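Local atomic coordinates of SusD-like carbohydrate binding protein BF1063 (Bacteroides fragilis NCTC 9343, PDB entry 3I4G), a protein that probably binds carbohydrate at the outer membrane of Bacteroides fragilis, as a SusD-family partner in glycan capture. Residues T404-A416 and P427-V440. Sequence-based numbering, arbitrary orientation. Where two conformers were deposited one is given.
Sequences TITQGILDETINA and PVTEVTPAKLREIV
Asn415 grips the backbone of Val428 at both ends of its amide. Val428 N donates to Asn415 OD1 over 2.8 Å, tilted 28° from the carbonyl plane, while Asn415 ND2 returns a nearly straight bond (176°) to Val428 O at 3.0 Å. Gln407 NE2 reaches the same Val428 O at 3.1 Å, its chain anti to the backbone N at first and then bent at chi2 (62°). Both amide nitrogens also donate to Asp411 OD1, Gln407 from above the carboxylate plane and Asn415 nearly along the C-O axis, which fixes how the two amides are turned. Two waters extend the seam: one links Ile405 N to Val431 O, the other Gln407 OE1 to Thr429 O.

Apolar contacts lie alongside. Leu410 CD1 sits 3.8 Å from Val431 CG1, and Leu436 CD2 packs 3.7 Å from Ile405 CG2. Ile414 CD1 touches both Val428 CG2 and Ile439 CG2, which lie to the same side of it, crossing both side chains at about a right angle.

Thr413 and Val440, one from each segment, both touch Leu395 of helix 387-400. Side-chain-to-backbone hydrogen bonds thus hold the irregular loop 427-432, leading into helix 433-447, against helices 407-412 and 414-418 within the helix-rich SusD fold.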
loop_
_atom_site.group_PDB
_atom_site.type_symbol
_atom_site.label_atom_id
_atom_site.label_comp_id
_atom_site.label_asym_id
_atom_site.label_seq_id
_atom_site.Cartn_x
_atom_site.Cartn_y
_atom_site.Cartn_z
ATOM N N THR A 404 -9.363 14.077 -24.102
ATOM C CA THR A 404 -10.574 13.344 -24.534
ATOM C C THR A 404 -10.401 11.847 -24.290
ATOM O O THR A 404 -9.359 11.279 -24.577
ATOM C CB THR A 404 -10.910 13.559 -26.006
ATOM O OG1 THR A 404 -9.869 12.993 -26.821
ATOM C CG2 THR A 404 -11.051 15.043 -26.285
ATOM N N ILE A 405 -11.419 11.257 -23.692
ATOM C CA ILE A 405 -11.409 9.847 -23.409
ATOM C C ILE A 405 -12.282 9.152 -24.444
ATOM O O ILE A 405 -13.409 9.576 -24.705
ATOM C CB ILE A 405 -11.958 9.580 -22.020
ATOM C CG1 ILE A 405 -11.232 10.452 -20.967
ATOM C CG2 ILE A 405 -11.881 8.090 -21.711
ATOM C CD1 ILE A 405 -9.740 10.245 -20.908
ATOM N N THR A 406 -11.721 8.133 -25.071
ATOM C CA THR A 406 -12.418 7.327 -26.055
ATOM C C THR A 406 -12.690 5.942 -25.499
ATOM O O THR A 406 -12.070 5.508 -24.524
ATOM C CB THR A 406 -11.588 7.135 -27.318
ATOM O OG1 THR A 406 -10.414 6.363 -27.030
ATOM C CG2 THR A 406 -11.189 8.487 -27.930
ATOM N N GLN A 407 -13.595 5.215 -26.136
ATOM C CA GLN A 407 -13.833 3.847 -25.721
ATOM C C GLN A 407 -12.544 3.026 -25.870
ATOM O O GLN A 407 -12.299 2.141 -25.064
ATOM C CB GLN A 407 -14.978 3.208 -26.505
ATOM C CG GLN A 407 -15.419 1.861 -25.986
ATOM C CD GLN A 407 -15.957 1.963 -24.567
ATOM O OE1 GLN A 407 -16.783 2.832 -24.287
ATOM N NE2 GLN A 407 -15.512 1.080 -23.679
ATOM N N GLY A 408 -11.712 3.306 -26.868
ATOM C CA GLY A 408 -10.443 2.615 -27.021
ATOM C C GLY A 408 -9.546 2.801 -25.810
ATOM O O GLY A 408 -8.885 1.855 -25.348
ATOM N N ILE A 409 -9.470 4.028 -25.312
ATOM C CA ILE A 409 -8.670 4.309 -24.101
ATOM C C ILE A 409 -9.252 3.583 -22.895
ATOM O O ILE A 409 -8.515 3.009 -22.104
ATOM C CB ILE A 409 -8.563 5.820 -23.846
ATOM C CG1 ILE A 409 -7.676 6.449 -24.907
ATOM C CG2 ILE A 409 -8.001 6.135 -22.440
ATOM C CD1 ILE A 409 -7.749 7.989 -24.960
ATOM N N LEU A 410 -10.574 3.592 -22.752
ATOM C CA LEU A 410 -11.197 2.859 -21.654
ATOM C C LEU A 410 -10.861 1.379 -21.771
ATOM O O LEU A 410 -10.553 0.727 -20.780
ATOM C CB LEU A 410 -12.719 3.063 -21.633
ATOM C CG LEU A 410 -13.241 4.467 -21.379
ATOM C CD1 LEU A 410 -14.744 4.530 -21.583
ATOM C CD2 LEU A 410 -12.873 4.949 -19.957
ATOM N N ASP A 411 -10.934 0.828 -22.977
ATOM C CA ASP A 411 -10.687 -0.594 -23.175
ATOM C C ASP A 411 -9.254 -1.006 -22.858
ATOM O O ASP A 411 -9.036 -2.104 -22.351
ATOM C CB ASP A 411 -11.084 -0.996 -24.596
ATOM C CG ASP A 411 -12.583 -0.977 -24.792
ATOM O OD1 ASP A 411 -13.339 -0.884 -23.771
ATOM O OD2 ASP A 411 -13.015 -1.073 -25.964
ATOM N N GLU A 412 -8.295 -0.117 -23.087
ATOM C CA GLU A 412 -6.891 -0.439 -22.797
ATOM C C GLU A 412 -6.536 -0.206 -21.315
ATOM O O GLU A 412 -5.469 -0.609 -20.873
ATOM C CB GLU A 412 -5.931 0.335 -23.720
ATOM C CG GLU A 412 -5.805 1.771 -23.424
ATOM C CD GLU A 412 -4.829 2.534 -24.358
ATOM O OE1 GLU A 412 -3.938 1.903 -24.964
ATOM O OE2 GLU A 412 -4.977 3.771 -24.439
ATOM N N THR A 413 -7.392 0.471 -20.561
ATOM C CA THR A 413 -7.079 0.833 -19.190
ATOM C C THR A 413 -8.050 0.190 -18.207
ATOM O O THR A 413 -7.860 -0.947 -17.788
ATOM C CB THR A 413 -7.025 2.376 -18.993
ATOM O OG1 THR A 413 -8.276 3.002 -19.363
ATOM C CG2 THR A 413 -5.887 3.014 -19.806
ATOM N N ILE A 414 -9.088 0.911 -17.826
ATOM C CA ILE A 414 -10.028 0.430 -16.831
ATOM C C ILE A 414 -10.693 -0.896 -17.209
ATOM O O ILE A 414 -10.888 -1.757 -16.342
ATOM C CB ILE A 414 -11.080 1.524 -16.513
ATOM C CG1 ILE A 414 -11.956 1.101 -15.343
ATOM C CG2 ILE A 414 -11.910 1.892 -17.756
ATOM C CD1 ILE A 414 -12.606 2.322 -14.628
ATOM N N ASN A 415 -11.006 -1.080 -18.483
ATOM C CA ASN A 415 -11.668 -2.321 -18.895
ATOM C C ASN A 415 -10.688 -3.497 -19.013
ATOM O O ASN A 415 -11.095 -4.659 -18.957
ATOM C CB ASN A 415 -12.481 -2.101 -20.158
ATOM C CG ASN A 415 -13.585 -1.146 -19.933
ATOM O OD1 ASN A 415 -14.028 -0.992 -18.805
ATOM N ND2 ASN A 415 -14.039 -0.497 -20.992
ATOM N N ALA A 416 -9.399 -3.217 -19.161
ATOM C CA ALA A 416 -8.399 -4.286 -19.107
ATOM C C ALA A 416 -8.267 -4.780 -17.663
ATOM O O ALA A 416 -8.089 -5.988 -17.429
ATOM C CB ALA A 416 -7.062 -3.789 -19.651
ATOM N N PRO A 427 -17.672 -3.896 -18.713
ATOM C CA PRO A 427 -16.887 -2.726 -19.095
ATOM C C PRO A 427 -17.579 -1.376 -18.883
ATOM O O PRO A 427 -18.815 -1.264 -18.909
ATOM C CB PRO A 427 -16.635 -2.946 -20.592
ATOM C CG PRO A 427 -17.632 -3.913 -21.027
ATOM C CD PRO A 427 -17.940 -4.772 -19.860
ATOM N N VAL A 428 -16.746 -0.385 -18.586
ATOM C CA VAL A 428 -17.117 1.018 -18.466
ATOM C C VAL A 428 -17.181 1.633 -19.858
ATOM O O VAL A 428 -16.334 1.353 -20.695
ATOM C CB VAL A 428 -16.076 1.777 -17.601
ATOM C CG1 VAL A 428 -16.297 3.286 -17.624
ATOM C CG2 VAL A 428 -16.112 1.253 -16.163
ATOM N N THR A 429 -18.171 2.491 -20.085
ATOM C CA THR A 429 -18.340 3.223 -21.337
ATOM C C THR A 429 -18.398 4.744 -21.126
ATOM O O THR A 429 -18.442 5.506 -22.115
ATOM C CB THR A 429 -19.637 2.758 -22.079
ATOM O OG1 THR A 429 -20.777 2.971 -21.233
ATOM C CG2 THR A 429 -19.549 1.267 -22.413
ATOM N N GLU A 430 -18.355 5.173 -19.865
ATOM C CA GLU A 430 -18.477 6.581 -19.493
ATOM C C GLU A 430 -17.289 7.365 -19.964
ATOM O O GLU A 430 -16.159 7.024 -19.598
ATOM C CB GLU A 430 -18.583 6.744 -17.971
ATOM C CG GLU A 430 -18.686 8.223 -17.542
ATOM C CD GLU A 430 -19.940 8.840 -18.112
ATOM O OE1 GLU A 430 -21.037 8.405 -17.693
ATOM O OE2 GLU A 430 -19.835 9.734 -18.975
ATOM N N VAL A 431 -17.531 8.436 -20.738
ATOM C CA VAL A 431 -16.407 9.271 -21.200
ATOM C C VAL A 431 -16.513 10.740 -20.721
ATOM O O VAL A 431 -15.591 11.515 -21.008
ATOM C CB VAL A 431 -16.248 9.231 -22.738
ATOM C CG1 VAL A 431 -15.986 7.767 -23.212
ATOM C CG2 VAL A 431 -17.462 9.867 -23.432
ATOM N N THR A 432 -17.585 11.094 -20.005
ATOM C CA THR A 432 -17.776 12.455 -19.459
ATOM C C THR A 432 -16.809 12.624 -18.277
ATOM O O THR A 432 -16.891 11.892 -17.303
ATOM C CB THR A 432 -19.187 12.686 -19.052
ATOM O OG1 THR A 432 -20.008 12.638 -20.245
ATOM C CG2 THR A 432 -19.351 14.062 -18.402
ATOM N N PRO A 433 -15.924 13.632 -18.332
ATOM C CA PRO A 433 -14.797 13.666 -17.371
ATOM C C PRO A 433 -15.169 13.754 -15.919
ATOM O O PRO A 433 -14.572 13.054 -15.108
ATOM C CB PRO A 433 -14.042 14.949 -17.767
ATOM C CG PRO A 433 -14.483 15.224 -19.160
ATOM C CD PRO A 433 -15.910 14.804 -19.226
ATOM N N ALA A 434 -16.117 14.603 -15.548
ATOM C CA ALA A 434 -16.552 14.694 -14.151
ATOM C C ALA A 434 -17.067 13.370 -13.610
ATOM O O ALA A 434 -16.718 12.943 -12.493
ATOM C CB ALA A 434 -17.622 15.783 -14.013
ATOM N N LYS A 435 -17.838 12.665 -14.430
ATOM C CA LYS A 435 -18.349 11.377 -14.032
ATOM C C LYS A 435 -17.252 10.325 -14.046
ATOM O O LYS A 435 -17.186 9.478 -13.167
ATOM C CB LYS A 435 -19.492 10.949 -14.941
ATOM C CG LYS A 435 -20.762 11.766 -14.716
ATOM C CD LYS A 435 -21.851 11.352 -15.680
ATOM N N LEU A 436 -16.354 10.403 -15.015
ATOM C CA LEU A 436 -15.311 9.388 -15.108
ATOM C C LEU A 436 -14.286 9.508 -13.951
ATOM O O LEU A 436 -13.736 8.503 -13.503
ATOM C CB LEU A 436 -14.630 9.433 -16.479
ATOM C CG LEU A 436 -13.630 8.347 -16.821
ATOM C CD1 LEU A 436 -14.204 6.915 -16.669
ATOM C CD2 LEU A 436 -13.109 8.555 -18.266
ATOM N N ARG A 437 -14.074 10.710 -13.421
ATOM C CA ARG A 437 -13.167 10.869 -12.282
ATOM C C ARG A 437 -13.592 9.944 -11.153
ATOM O O ARG A 437 -12.770 9.221 -10.586
ATOM C CB ARG A 437 -13.118 12.332 -11.774
ATOM C CG ARG A 437 -12.345 12.497 -10.487
ATOM C CD ARG A 437 -12.387 13.899 -9.926
ATOM N NE ARG A 437 -11.678 14.814 -10.813
ATOM C CZ ARG A 437 -12.238 15.654 -11.689
ATOM N NH1 ARG A 437 -13.552 15.758 -11.808
ATOM N NH2 ARG A 437 -11.467 16.443 -12.439
ATOM N N GLU A 438 -14.881 9.933 -10.836
ATOM C CA GLU A 438 -15.360 9.174 -9.694
ATOM C C GLU A 438 -15.344 7.678 -9.994
ATOM O O GLU A 438 -15.081 6.872 -9.107
ATOM C CB GLU A 438 -16.741 9.675 -9.243
ATOM C CG GLU A 438 -16.835 11.202 -8.982
ATOM C CD GLU A 438 -15.739 11.767 -8.048
ATOM O OE1 GLU A 438 -15.266 12.901 -8.332
ATOM O OE2 GLU A 438 -15.331 11.093 -7.055
ATOM N N ILE A 439 -15.591 7.308 -11.246
ATOM C CA ILE A 439 -15.525 5.917 -11.645
ATOM C C ILE A 439 -14.084 5.406 -11.517
ATOM O O ILE A 439 -13.863 4.306 -11.016
ATOM C CB ILE A 439 -16.026 5.749 -13.087
ATOM C CG1 ILE A 439 -17.523 6.004 -13.144
ATOM C CG2 ILE A 439 -15.664 4.366 -13.664
ATOM C CD1 ILE A 439 -18.077 6.169 -14.556
ATOM N N VAL A 440 -13.104 6.190 -11.968
ATOM C CA VAL A 440 -11.706 5.749 -11.895
ATOM C C VAL A 440 -11.234 5.672 -10.444
ATOM O O VAL A 440 -10.534 4.734 -10.065
ATOM C CB VAL A 440 -10.779 6.636 -12.745
ATOM C CG1 VAL A 440 -9.372 6.092 -12.698
ATOM C CG2 VAL A 440 -11.235 6.667 -14.177
HETATM O O HOH W 1 -13.876 12.863 -22.343
HETATM O O HOH W 2 -18.357 4.887 -24.837
#